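Local coordinates for phosphoribosylformylglycinamidine cyclo-ligase (PDB 5AVM), which probably catalyses the ATP-dependent ring closure of formylglycinamidine ribonucleotide to 5-aminoimidazole ribonucleotide, a step of de novo purine biosynthesis, at residues D61-K66 with S77-D82; T67-E72 with N188-I193; S121-C126 with I131-G136; K226-L231 with L298-V303; L238-H243 with P254-P259. One frame throughout, in Å; residues are numbered along the deposited sequence.

Interaction 1 of 5, residues D61-K66 with S77-D82. With SO4 (sulfate ion), chain L.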
# COMPACT_ATOMS: atom_id res chain seq x y z
N ASP B 61 -1.42 5.17 2.93
CA ASP B 61 -0.72 6.46 2.78
C ASP B 61 0.75 6.27 2.49
O ASP B 61 1.26 5.16 2.52
CB ASP B 61 -0.82 7.28 4.08
CG ASP B 61 -2.21 7.81 4.34
OD1 ASP B 61 -2.66 8.69 3.59
OD2 ASP B 61 -2.85 7.36 5.31
N GLY B 62 1.42 7.39 2.24
CA GLY B 62 2.84 7.38 1.98
C GLY B 62 3.47 8.50 2.77
O GLY B 62 2.79 9.49 3.07
N VAL B 63 4.74 8.37 3.14
CA VAL B 63 5.40 9.43 3.89
C VAL B 63 5.48 10.67 3.00
O VAL B 63 5.13 11.78 3.42
CB VAL B 63 6.83 8.98 4.34
CG1 VAL B 63 7.58 10.15 4.95
CG2 VAL B 63 6.73 7.86 5.35
N GLY B 64 5.91 10.47 1.76
CA GLY B 64 6.02 11.58 0.83
C GLY B 64 7.46 12.03 0.64
O GLY B 64 8.37 11.37 1.11
N THR B 65 7.65 13.16 -0.03
CA THR B 65 8.98 13.68 -0.28
C THR B 65 9.73 14.01 1.01
O THR B 65 10.96 14.17 1.00
CB THR B 65 8.90 14.93 -1.19
OG1 THR B 65 8.51 14.51 -2.51
CG2 THR B 65 10.23 15.65 -1.27
N LYS B 66 9.01 14.09 2.13
CA LYS B 66 9.66 14.36 3.41
C LYS B 66 10.80 13.36 3.57
O LYS B 66 11.80 13.65 4.22
CB LYS B 66 8.69 14.19 4.57
CG LYS B 66 9.31 14.47 5.94
CD LYS B 66 8.23 14.59 7.00
CE LYS B 66 8.79 15.12 8.32
NZ LYS B 66 7.68 15.46 9.27
N SER B 77 14.92 8.27 11.65
CA SER B 77 14.39 7.82 12.93
C SER B 77 12.93 8.19 13.17
O SER B 77 12.23 7.52 13.95
CB SER B 77 15.20 8.43 14.07
OG SER B 77 14.81 9.78 14.27
N GLY B 78 12.48 9.26 12.52
CA GLY B 78 11.11 9.69 12.72
C GLY B 78 10.14 9.28 11.64
O GLY B 78 8.92 9.29 11.85
N LEU B 79 10.66 8.90 10.48
CA LEU B 79 9.81 8.51 9.35
C LEU B 79 8.78 7.43 9.72
O LEU B 79 7.69 7.38 9.14
CB LEU B 79 10.68 8.07 8.17
CG LEU B 79 11.57 9.19 7.61
CD1 LEU B 79 12.29 8.72 6.36
CD2 LEU B 79 10.72 10.40 7.28
N GLY B 80 9.12 6.59 10.69
CA GLY B 80 8.19 5.55 11.11
C GLY B 80 6.96 6.16 11.75
O GLY B 80 5.85 5.65 11.59
N PHE B 81 7.14 7.24 12.49
CA PHE B 81 6.00 7.88 13.13
C PHE B 81 5.23 8.73 12.12
O PHE B 81 4.00 8.84 12.19
CB PHE B 81 6.45 8.74 14.32
CG PHE B 81 6.97 7.93 15.48
CD1 PHE B 81 8.20 7.27 15.39
CD2 PHE B 81 6.22 7.82 16.65
CE1 PHE B 81 8.67 6.50 16.45
CE2 PHE B 81 6.69 7.05 17.72
CZ PHE B 81 7.91 6.39 17.62
N ASP B 82 5.94 9.32 11.17
CA ASP B 82 5.30 10.14 10.15
C ASP B 82 4.25 9.34 9.41
O ASP B 82 3.14 9.81 9.19
CB ASP B 82 6.33 10.69 9.16
CG ASP B 82 7.11 11.88 9.71
OD1 ASP B 82 6.47 12.87 10.15
OD2 ASP B 82 8.36 11.84 9.71
S SO4 L . 4.99 16.01 -0.54
O1 SO4 L . 6.12 16.46 -1.38
O2 SO4 L . 4.65 14.61 -0.88
O3 SO4 L . 5.37 16.09 0.88
O4 SO4 L . 3.83 16.89 -0.79

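Interaction 2 of 5, residues T67-E72 with N188-I193. With SO4 (sulfate ion), chain L.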
# COMPACT_ATOMS: atom_id res chain seq x y z
N THR B 67 10.62 12.19 2.96
CA THR B 67 11.59 11.11 3.02
C THR B 67 12.95 11.53 2.48
O THR B 67 13.98 11.18 3.06
CB THR B 67 11.10 9.88 2.22
OG1 THR B 67 9.86 9.42 2.76
CG2 THR B 67 12.12 8.77 2.29
N LEU B 68 12.96 12.28 1.39
CA LEU B 68 14.22 12.74 0.81
C LEU B 68 14.89 13.72 1.77
O LEU B 68 16.11 13.70 1.94
CB LEU B 68 13.95 13.38 -0.55
CG LEU B 68 13.31 12.38 -1.51
CD1 LEU B 68 12.96 13.05 -2.82
CD2 LEU B 68 14.28 11.22 -1.74
N LEU B 69 14.09 14.58 2.40
CA LEU B 69 14.62 15.55 3.35
C LEU B 69 15.31 14.84 4.52
O LEU B 69 16.38 15.25 4.97
CB LEU B 69 13.50 16.44 3.89
CG LEU B 69 13.92 17.50 4.92
CD1 LEU B 69 14.89 18.50 4.28
CD2 LEU B 69 12.69 18.22 5.45
N ALA B 70 14.68 13.76 4.99
CA ALA B 70 15.20 12.97 6.11
C ALA B 70 16.50 12.25 5.79
O ALA B 70 17.44 12.25 6.59
CB ALA B 70 14.15 11.96 6.57
N LEU B 71 16.57 11.63 4.62
CA LEU B 71 17.77 10.92 4.23
C LEU B 71 18.93 11.91 4.17
O LEU B 71 19.98 11.69 4.77
CB LEU B 71 17.58 10.25 2.86
CG LEU B 71 16.63 9.05 2.79
CD1 LEU B 71 16.32 8.75 1.33
CD2 LEU B 71 17.24 7.84 3.48
N GLU B 72 18.72 13.01 3.45
CA GLU B 72 19.72 14.05 3.30
C GLU B 72 20.27 14.48 4.66
O GLU B 72 21.49 14.54 4.85
CB GLU B 72 19.12 15.27 2.59
CG GLU B 72 18.67 14.99 1.16
CD GLU B 72 18.19 16.25 0.46
OE1 GLU B 72 17.17 16.83 0.90
OE2 GLU B 72 18.83 16.66 -0.53
N ASN B 188 3.22 16.71 4.40
CA ASN B 188 2.77 17.20 3.11
C ASN B 188 3.44 18.54 2.84
O ASN B 188 3.63 19.34 3.75
CB ASN B 188 1.24 17.34 3.09
CG ASN B 188 0.54 16.01 2.80
OD1 ASN B 188 0.52 15.54 1.67
ND2 ASN B 188 -0.04 15.42 3.84
N GLY B 189 3.81 18.77 1.58
CA GLY B 189 4.44 20.01 1.19
C GLY B 189 5.95 20.03 1.33
O GLY B 189 6.58 21.09 1.24
N TYR B 190 6.55 18.88 1.54
CA TYR B 190 7.99 18.84 1.69
C TYR B 190 8.75 19.01 0.39
O TYR B 190 9.98 19.03 0.40
CB TYR B 190 8.42 17.57 2.41
CG TYR B 190 8.24 17.67 3.90
CD1 TYR B 190 6.97 17.58 4.48
CD2 TYR B 190 9.34 17.87 4.74
CE1 TYR B 190 6.80 17.71 5.86
CE2 TYR B 190 9.18 18.00 6.11
CZ TYR B 190 7.91 17.91 6.66
OH TYR B 190 7.76 18.01 8.03
N SER B 191 8.03 19.13 -0.72
CA SER B 191 8.70 19.34 -2.00
C SER B 191 8.99 20.84 -2.08
O SER B 191 10.06 21.27 -2.54
CB SER B 191 7.79 18.93 -3.15
OG SER B 191 8.43 19.22 -4.38
N LEU B 192 8.02 21.64 -1.63
CA LEU B 192 8.17 23.08 -1.61
C LEU B 192 9.28 23.36 -0.60
O LEU B 192 10.19 24.14 -0.88
CB LEU B 192 6.85 23.74 -1.17
CG LEU B 192 6.75 25.27 -1.12
CD1 LEU B 192 7.53 25.90 -2.27
CD2 LEU B 192 5.29 25.69 -1.19
N ILE B 193 9.20 22.69 0.54
CA ILE B 193 10.18 22.83 1.62
C ILE B 193 11.62 22.54 1.18
O ILE B 193 12.51 23.35 1.44
CB ILE B 193 9.83 21.90 2.81
CG1 ILE B 193 8.62 22.45 3.56
CG2 ILE B 193 11.01 21.74 3.73
CD1 ILE B 193 8.03 21.49 4.57
S SO4 L . 4.99 16.01 -0.54
O1 SO4 L . 6.12 16.46 -1.38
O2 SO4 L . 4.65 14.61 -0.88
O3 SO4 L . 5.37 16.09 0.88
O4 SO4 L . 3.83 16.89 -0.79

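Interaction 3 of 5, residues S121-C126 with I131-G136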
# COMPACT_ATOMS: atom_id res chain seq x y z
N SER B 121 12.03 2.23 13.17
CA SER B 121 11.12 3.35 13.42
C SER B 121 9.63 2.96 13.39
O SER B 121 8.87 3.34 14.28
CB SER B 121 11.38 4.46 12.40
OG SER B 121 10.69 5.64 12.75
N LEU B 122 9.24 2.22 12.36
CA LEU B 122 7.85 1.80 12.22
C LEU B 122 7.40 0.92 13.38
O LEU B 122 6.26 1.02 13.83
CB LEU B 122 7.65 1.09 10.89
CG LEU B 122 7.70 2.06 9.71
CD1 LEU B 122 8.24 1.37 8.46
CD2 LEU B 122 6.32 2.63 9.47
N ALA B 123 8.30 0.07 13.85
CA ALA B 123 7.98 -0.82 14.97
C ALA B 123 7.76 -0.00 16.25
O ALA B 123 6.92 -0.35 17.08
CB ALA B 123 9.10 -1.82 15.17
N GLU B 124 8.52 1.09 16.39
CA GLU B 124 8.40 1.96 17.56
C GLU B 124 7.12 2.79 17.51
O GLU B 124 6.51 3.03 18.54
CB GLU B 124 9.60 2.91 17.65
CG GLU B 124 10.98 2.25 17.79
CD GLU B 124 12.11 3.26 18.02
OE1 GLU B 124 12.04 4.00 19.02
OE2 GLU B 124 13.07 3.32 17.20
N ALA B 125 6.73 3.22 16.32
CA ALA B 125 5.52 4.03 16.13
C ALA B 125 4.25 3.24 16.38
O ALA B 125 3.29 3.74 16.96
CB ALA B 125 5.50 4.60 14.72
N CYS B 126 4.24 1.99 15.92
CA CYS B 126 3.08 1.13 16.12
C CYS B 126 2.93 0.74 17.57
O CYS B 126 1.86 0.93 18.14
CB CYS B 126 3.19 -0.13 15.27
SG CYS B 126 2.97 0.17 13.52
N ILE B 131 -0.67 -0.65 18.45
CA ILE B 131 -1.19 -1.17 17.20
C ILE B 131 -0.33 -2.33 16.71
O ILE B 131 0.89 -2.18 16.54
CB ILE B 131 -1.21 -0.06 16.11
CG1 ILE B 131 -2.05 1.12 16.58
CG2 ILE B 131 -1.76 -0.60 14.80
CD1 ILE B 131 -1.90 2.35 15.72
N PRO B 132 -0.94 -3.51 16.50
CA PRO B 132 -0.21 -4.68 16.02
C PRO B 132 0.43 -4.38 14.67
O PRO B 132 -0.21 -3.81 13.79
CB PRO B 132 -1.30 -5.74 15.90
CG PRO B 132 -2.24 -5.37 17.00
CD PRO B 132 -2.32 -3.87 16.87
N LEU B 133 1.70 -4.74 14.51
CA LEU B 133 2.39 -4.53 13.24
C LEU B 133 2.48 -5.85 12.47
O LEU B 133 2.98 -6.85 12.99
CB LEU B 133 3.79 -3.96 13.48
CG LEU B 133 4.74 -3.77 12.29
CD1 LEU B 133 4.09 -2.92 11.21
CD2 LEU B 133 6.02 -3.11 12.77
N LEU B 134 1.97 -5.85 11.24
CA LEU B 134 1.99 -7.04 10.38
C LEU B 134 3.22 -7.08 9.45
O LEU B 134 3.91 -6.09 9.26
CB LEU B 134 0.71 -7.11 9.55
CG LEU B 134 -0.47 -7.90 10.14
CD1 LEU B 134 -0.70 -7.51 11.59
CD2 LEU B 134 -1.71 -7.66 9.30
N GLY B 135 3.49 -8.25 8.88
CA GLY B 135 4.62 -8.35 7.98
C GLY B 135 4.41 -7.48 6.75
O GLY B 135 3.46 -7.68 5.98
N GLY B 136 5.29 -6.49 6.57
CA GLY B 136 5.18 -5.61 5.42
C GLY B 136 6.12 -6.09 4.33
O GLY B 136 6.91 -7.03 4.56

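Interaction 4 of 5, residues K226-L231 with L298-V303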
# COMPACT_ATOMS: atom_id res chain seq x y z
N LYS B 226 -4.93 9.72 21.06
CA LYS B 226 -5.12 10.00 22.48
C LYS B 226 -6.25 11.01 22.66
O LYS B 226 -7.13 10.84 23.50
CB LYS B 226 -3.80 10.50 23.07
CG LYS B 226 -2.63 9.55 22.75
CD LYS B 226 -1.26 10.04 23.25
CE LYS B 226 -1.09 9.86 24.75
NZ LYS B 226 0.27 10.28 25.21
N GLU B 227 -6.24 12.06 21.84
CA GLU B 227 -7.27 13.09 21.88
C GLU B 227 -8.65 12.46 21.74
O GLU B 227 -9.44 12.44 22.68
CB GLU B 227 -7.08 14.09 20.75
CG GLU B 227 -6.33 15.35 21.11
CD GLU B 227 -4.84 15.16 21.27
OE1 GLU B 227 -4.34 14.07 20.90
OE2 GLU B 227 -4.18 16.10 21.74
N PHE B 228 -8.92 11.95 20.54
CA PHE B 228 -10.19 11.31 20.21
C PHE B 228 -10.71 10.38 21.28
O PHE B 228 -11.89 10.41 21.62
CB PHE B 228 -10.07 10.55 18.88
CG PHE B 228 -10.24 11.42 17.67
CD1 PHE B 228 -9.28 12.36 17.34
CD2 PHE B 228 -11.39 11.34 16.90
CE1 PHE B 228 -9.46 13.23 16.25
CE2 PHE B 228 -11.59 12.20 15.81
CZ PHE B 228 -10.62 13.15 15.49
N ARG B 229 -9.84 9.53 21.82
CA ARG B 229 -10.26 8.61 22.86
C ARG B 229 -10.81 9.37 24.06
O ARG B 229 -11.79 8.96 24.67
CB ARG B 229 -9.10 7.69 23.26
CG ARG B 229 -8.90 6.55 22.27
CD ARG B 229 -7.63 5.76 22.51
NE ARG B 229 -7.54 4.56 21.66
CZ ARG B 229 -6.44 3.84 21.50
NH1 ARG B 229 -5.32 4.19 22.12
NH2 ARG B 229 -6.45 2.76 20.71
N LEU B 230 -10.18 10.50 24.38
CA LEU B 230 -10.63 11.31 25.51
C LEU B 230 -12.04 11.83 25.25
O LEU B 230 -12.85 11.94 26.17
CB LEU B 230 -9.70 12.50 25.71
CG LEU B 230 -8.25 12.19 26.06
CD1 LEU B 230 -7.47 13.50 26.18
CD2 LEU B 230 -8.19 11.40 27.36
N LEU B 231 -12.33 12.15 23.99
CA LEU B 231 -13.64 12.64 23.62
C LEU B 231 -14.65 11.50 23.52
O LEU B 231 -15.82 11.67 23.85
CB LEU B 231 -13.57 13.39 22.30
CG LEU B 231 -12.70 14.64 22.31
CD1 LEU B 231 -12.54 15.14 20.88
CD2 LEU B 231 -13.34 15.70 23.19
N LEU B 298 -2.91 23.62 11.44
CA LEU B 298 -4.17 22.90 11.54
C LEU B 298 -3.92 21.42 11.28
O LEU B 298 -3.94 20.98 10.14
CB LEU B 298 -5.16 23.45 10.51
CG LEU B 298 -5.47 24.95 10.64
CD1 LEU B 298 -6.19 25.44 9.42
CD2 LEU B 298 -6.29 25.19 11.89
N GLY B 299 -3.65 20.66 12.34
CA GLY B 299 -3.39 19.24 12.20
C GLY B 299 -4.65 18.47 11.85
O GLY B 299 -4.62 17.54 11.04
N MET B 300 -5.76 18.87 12.47
CA MET B 300 -7.06 18.26 12.22
C MET B 300 -8.14 19.26 12.57
O MET B 300 -7.99 20.02 13.51
CB MET B 300 -7.26 17.00 13.07
CG MET B 300 -6.68 15.73 12.47
SD MET B 300 -7.53 14.27 13.09
CE MET B 300 -9.06 14.38 12.21
N VAL B 301 -9.22 19.27 11.79
CA VAL B 301 -10.33 20.18 12.07
C VAL B 301 -11.54 19.33 12.41
O VAL B 301 -11.86 18.37 11.71
CB VAL B 301 -10.67 21.07 10.85
CG1 VAL B 301 -11.81 22.03 11.21
CG2 VAL B 301 -9.44 21.86 10.40
N LEU B 302 -12.21 19.67 13.51
CA LEU B 302 -13.39 18.95 13.95
C LEU B 302 -14.65 19.79 13.74
O LEU B 302 -14.67 20.99 14.03
CB LEU B 302 -13.25 18.59 15.43
CG LEU B 302 -12.49 17.31 15.80
CD1 LEU B 302 -11.23 17.17 14.98
CD2 LEU B 302 -12.14 17.35 17.28
N VAL B 303 -15.68 19.16 13.22
CA VAL B 303 -16.96 19.82 12.99
C VAL B 303 -17.94 19.17 13.96
O VAL B 303 -18.20 17.98 13.88
CB VAL B 303 -17.44 19.61 11.54
CG1 VAL B 303 -18.63 20.51 11.26
CG2 VAL B 303 -16.30 19.89 10.57

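Interaction 5 of 5, residues L238-H243 with P254-P259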
# COMPACT_ATOMS: atom_id res chain seq x y z
N LEU B 238 -19.46 14.37 17.97
CA LEU B 238 -18.63 14.80 16.85
C LEU B 238 -19.42 14.52 15.58
O LEU B 238 -20.04 13.47 15.46
CB LEU B 238 -17.32 14.00 16.81
CG LEU B 238 -16.18 14.38 17.76
CD1 LEU B 238 -15.74 15.79 17.48
CD2 LEU B 238 -16.61 14.23 19.20
N HIS B 239 -19.40 15.46 14.64
CA HIS B 239 -20.12 15.28 13.38
C HIS B 239 -19.22 14.81 12.25
O HIS B 239 -19.47 13.79 11.62
CB HIS B 239 -20.81 16.57 12.96
CG HIS B 239 -21.96 16.96 13.83
ND1 HIS B 239 -22.78 18.03 13.55
CD2 HIS B 239 -22.43 16.41 14.98
CE1 HIS B 239 -23.71 18.12 14.48
NE2 HIS B 239 -23.51 17.15 15.36
N ALA B 240 -18.17 15.58 12.00
CA ALA B 240 -17.21 15.26 10.95
C ALA B 240 -15.82 15.64 11.43
O ALA B 240 -15.65 16.15 12.53
CB ALA B 240 -17.56 16.00 9.67
N ALA B 241 -14.82 15.38 10.59
CA ALA B 241 -13.45 15.71 10.95
C ALA B 241 -12.62 15.68 9.68
O ALA B 241 -12.92 14.94 8.74
CB ALA B 241 -12.90 14.71 11.97
N ALA B 242 -11.59 16.51 9.66
CA ALA B 242 -10.73 16.58 8.50
C ALA B 242 -9.29 16.53 8.93
O ALA B 242 -8.89 17.23 9.85
CB ALA B 242 -10.99 17.86 7.72
N HIS B 243 -8.53 15.66 8.28
CA HIS B 243 -7.11 15.56 8.55
C HIS B 243 -6.56 16.49 7.48
O HIS B 243 -6.86 16.30 6.30
CB HIS B 243 -6.61 14.14 8.32
CG HIS B 243 -5.20 13.92 8.76
ND1 HIS B 243 -4.41 12.92 8.24
CD2 HIS B 243 -4.44 14.56 9.67
CE1 HIS B 243 -3.22 12.95 8.81
NE2 HIS B 243 -3.21 13.94 9.69
N PRO B 254 -13.46 21.04 3.03
CA PRO B 254 -14.70 20.88 2.27
C PRO B 254 -15.20 19.44 2.10
O PRO B 254 -16.38 19.22 1.83
CB PRO B 254 -14.37 21.55 0.94
CG PRO B 254 -13.47 22.67 1.37
CD PRO B 254 -12.55 21.99 2.36
N ARG B 255 -14.30 18.47 2.27
CA ARG B 255 -14.64 17.05 2.13
C ARG B 255 -15.55 16.58 3.26
O ARG B 255 -16.45 15.75 3.05
CB ARG B 255 -13.38 16.19 2.16
CG ARG B 255 -12.25 16.71 1.31
CD ARG B 255 -12.24 16.14 -0.08
NE ARG B 255 -10.88 16.20 -0.61
CZ ARG B 255 -9.88 15.47 -0.13
NH1 ARG B 255 -10.08 14.64 0.88
NH2 ARG B 255 -8.66 15.60 -0.64
N ALA B 256 -15.31 17.10 4.46
CA ALA B 256 -16.07 16.76 5.66
C ALA B 256 -17.36 17.57 5.75
O ALA B 256 -18.09 17.47 6.73
CB ALA B 256 -15.22 16.99 6.90
N LEU B 257 -17.63 18.37 4.72
CA LEU B 257 -18.83 19.21 4.72
C LEU B 257 -19.79 18.86 3.59
O LEU B 257 -19.39 18.70 2.43
CB LEU B 257 -18.43 20.68 4.62
CG LEU B 257 -17.46 21.20 5.68
CD1 LEU B 257 -17.15 22.65 5.39
CD2 LEU B 257 -18.04 21.05 7.08
N PRO B 258 -21.08 18.75 3.92
CA PRO B 258 -22.14 18.43 2.96
C PRO B 258 -22.38 19.58 2.01
O PRO B 258 -21.90 20.69 2.23
CB PRO B 258 -23.34 18.17 3.86
CG PRO B 258 -23.12 19.16 4.94
CD PRO B 258 -21.66 18.97 5.25
N PRO B 259 -23.13 19.33 0.92
CA PRO B 259 -23.44 20.37 -0.06
C PRO B 259 -24.21 21.53 0.56
O PRO B 259 -25.07 21.33 1.42
CB PRO B 259 -24.26 19.62 -1.10
CG PRO B 259 -23.72 18.23 -1.02
CD PRO B 259 -23.62 18.02 0.47

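Interaction 1 of 5, residues D61-K66 with S77-D82
K66 and D82 form a buried salt bridge, with NZ of K66 3.0 Å from OD1 of D82. The ammonium meets the oxygen from above the carboxylate plane, 39° out of it. The lysine gets there because CG is anti to the backbone N (chi1 -180°) and the rest of the chain stays extended; its last methylenes cross the carboxylate, CE of K66 coming to 3.6 Å from OD2 of D82. Neither charge depends on the other alone. NZ also gives hydrogen bonds to the carbonyl oxygens of H186 and R219 and is bonded to the hydroxyl of Y190, while OD1 accepts the backbone N-H of H221. A methionine in place of K66 would probably leave the buried carboxylate of D82 without its counter-charge and those carbonyls without their donor.

The apolar part is small. V63 CG1 lies 3.9 Å from CD2 of L79, the two side chains crossing at about a right angle, and beta-branched, apolar V63 suits a buried place where it meets L79 and I152.

On another side of the turn a sulfate, probably from the crystallisation liquor, receives a weak hydrogen bond from T65 N to its O2 (3.4 Å). G64 has a phi of 103°, at which a beta carbon would press on the carbonyl oxygen of V63, so glycine suits the place; such a carbon would also hit sulfate O2.

The contact joins the turn leaving strand 54-62 to the first turn of helix 79-92. I152 lies on strand 150-161, and L118 of helix 112-129 also touches L79.

Interaction 2 of 5, residues T67-E72 with N188-I193
L69 and Y190 pack together beside an anion site at the N-terminus of helix 190-196, where two successive backbone N-H groups hold a sulfate. G189, at the N-cap position, donates to sulfate O4 (N to O4 3.0 Å, 162° at the hydrogen), and Y190 N donates to O3 at 3.1 Å. The positive helix end is likely to favour such a negative ligand, and the positive phi of G189 suits glycine.

Two aliphatic groups meet the tyrosine ring, one at its edge and one over a face. CD2 of L69 comes to the edge, in the ring plane, 3.4 Å from CD2 of Y190, with the two side chains crossing at about a right angle. I193 from the next turn sets its CD1 over the centre of one ring face, 3.7 Å above the plane. L69 reaches the ring with CG anti to the backbone N (chi1 179°), and the same methyl, CD2, lies 4.3 Å from CG2 of I193. Held at edge and face, the ring can direct its hydroxyl to the carbonyl of L217.

Helix 66-72, from the N-terminal family region, thus meets helix 190-196 of the C-terminal one. Helix 213-218 joins them through L217, which touches both L69 and I193, while L79 of helix 79-92 packs on A70.

Interaction 3 of 5, residues S121-C126 with I131-G136
I131 N donates to C126 O, bending the chain back on helix 112-129: the two atoms are 3.0 Å apart, the bond is fairly straight at 163°, and the donor sits above the carbonyl plane. The acceptor lies five residues before the donor, and the bond brings the return against the last turns of the helix.

L133 does most of the reaching. With CG anti to its N (chi1 174°) it extends to the helix and forks there. CD1 goes to the sulfur of C126, 4.0 Å from SG, while CD2 rests on the helix backbone, 3.7 Å from CA of A123. The small methyl of A123 permits this approach, with its CB 4.1 Å from CD2 of L133. C126 also sets its CB 3.3 Å from the carbonyl oxygen of I131. The branched I131 turns to helix 79-92 and strand 97-107, touching V88 and P98; beyond it, P132 packs on P54 of the second subunit.

Between the segments one backbone hydrogen bond gives the direction of the return, and backbone bonds of P132 and L134 to F101 of strand 97-107 also hold it. The side-chain contacts across the segments are apolar and depend mainly on fit.

Interaction 4 of 5, residues K226-L231 with L298-V303
F228 and M300 form a Met-aromatic contact, their side chains crossing at about a right angle. The sulfur SD of M300 stands 5.0 Å from the centroid of the F228 ring, 65° off the ring normal, an oblique approach. It touches the outer part of the ring, with SD of M300 3.8 Å from CE1 of F228. M300 bends at its last torsion (chi3 74°), which swings the methyl back so that CE lies 3.8 Å from CZ of the same ring. Both sulfur and methyl thus bear on the far end of the phenylalanine, where the polarisable sulfur suits an aromatic neighbour.

L302, two residues along the strand, comes to that same end: its CD1 is 4.1 Å from CZ of F228. Its other branch turns to the next turn of the helix, CD2 of L302 lying 4.2 Å from CD1 of L231. The 12.6 Å between the axes of helix 226-231 and strand 300-303 is spanned jointly, F228 and L231 reaching from the helix and M300 and L302 from the strand. M300 and L302 both direct their beta carbons to the helix, as alternate residues of a strand do.

Helix 225-233 packs on one face of the six-stranded mixed sheet, its segment 226-231 running nearly parallel to strand 300-303 (17°). A classic beta bulge places G299 and M300 opposite L180 of strand 176-181, and that leucine also touches F228. On the other flank of strand 298-304 lies edge strand 240-243, while R229 ties the helix to E97 of the N-terminal region by a salt bridge.

Interaction 5 of 5, residues L238-H243 with P254-P259
A240, A241 and A242 are drawn out in extended backbone torsions (A241 phi -164°, psi 149°), so that the first and third turn their methyls to A256 and the middle one turns its own away. A256, with psi near 5°, sits in a bend of the chain that presents its CB to the strand. The segment 240-243 is the edge strand of the six-stranded mixed sheet of the C-terminal region, and a classic beta bulge opens it, H239 and A240 both facing V303 of strand 298-304.

The methyl of A256 fits against this strand. Its CB lies 3.8 Å from CB of A240 and 4.4 Å from CB of A242. The 5.6 Å between CA of A240 and CA of A256 suits small side chains such as alanine there. No hydrogen bond joins the segments, so the loop rests on the sheet by van der Waals contact. On the neighbouring strand M300 touches A241, and V171 of a loop touches A240.

Polar groups flank the alanines: H239, just before the strand, is bonded through ND1 to D175, and H243 at its end is bonded to D90 through ND1 and to H221 through NE2.

Two carbonyls complete the fit: A256 O lies 3.3 Å from CB of A240, and from the strand A241 O comes to 3.6 Å from CB of A256.

Interactions 1 and 2 form one neighbourhood, their centres 10 Å apart: both border the same sulfate, and helix 66-72 runs from the first into the second. Interaction 3 lies about 13 Å from interaction 1 and joins it where S77 O and S121 OG approach to 2.7 Å, probably as a hydrogen bond. Interactions 4 and 5, about 13 Å apart between centres, share the sheet of the C-terminal region, V301 O and A242 N lying 2.8 Å apart. This pair sits across the chain's centre from interactions 1 and 2; interactions 2 and 5 are 28 Å apart between centres but about 6 Å between nearest atoms, and H221 bonds both D82 and H243.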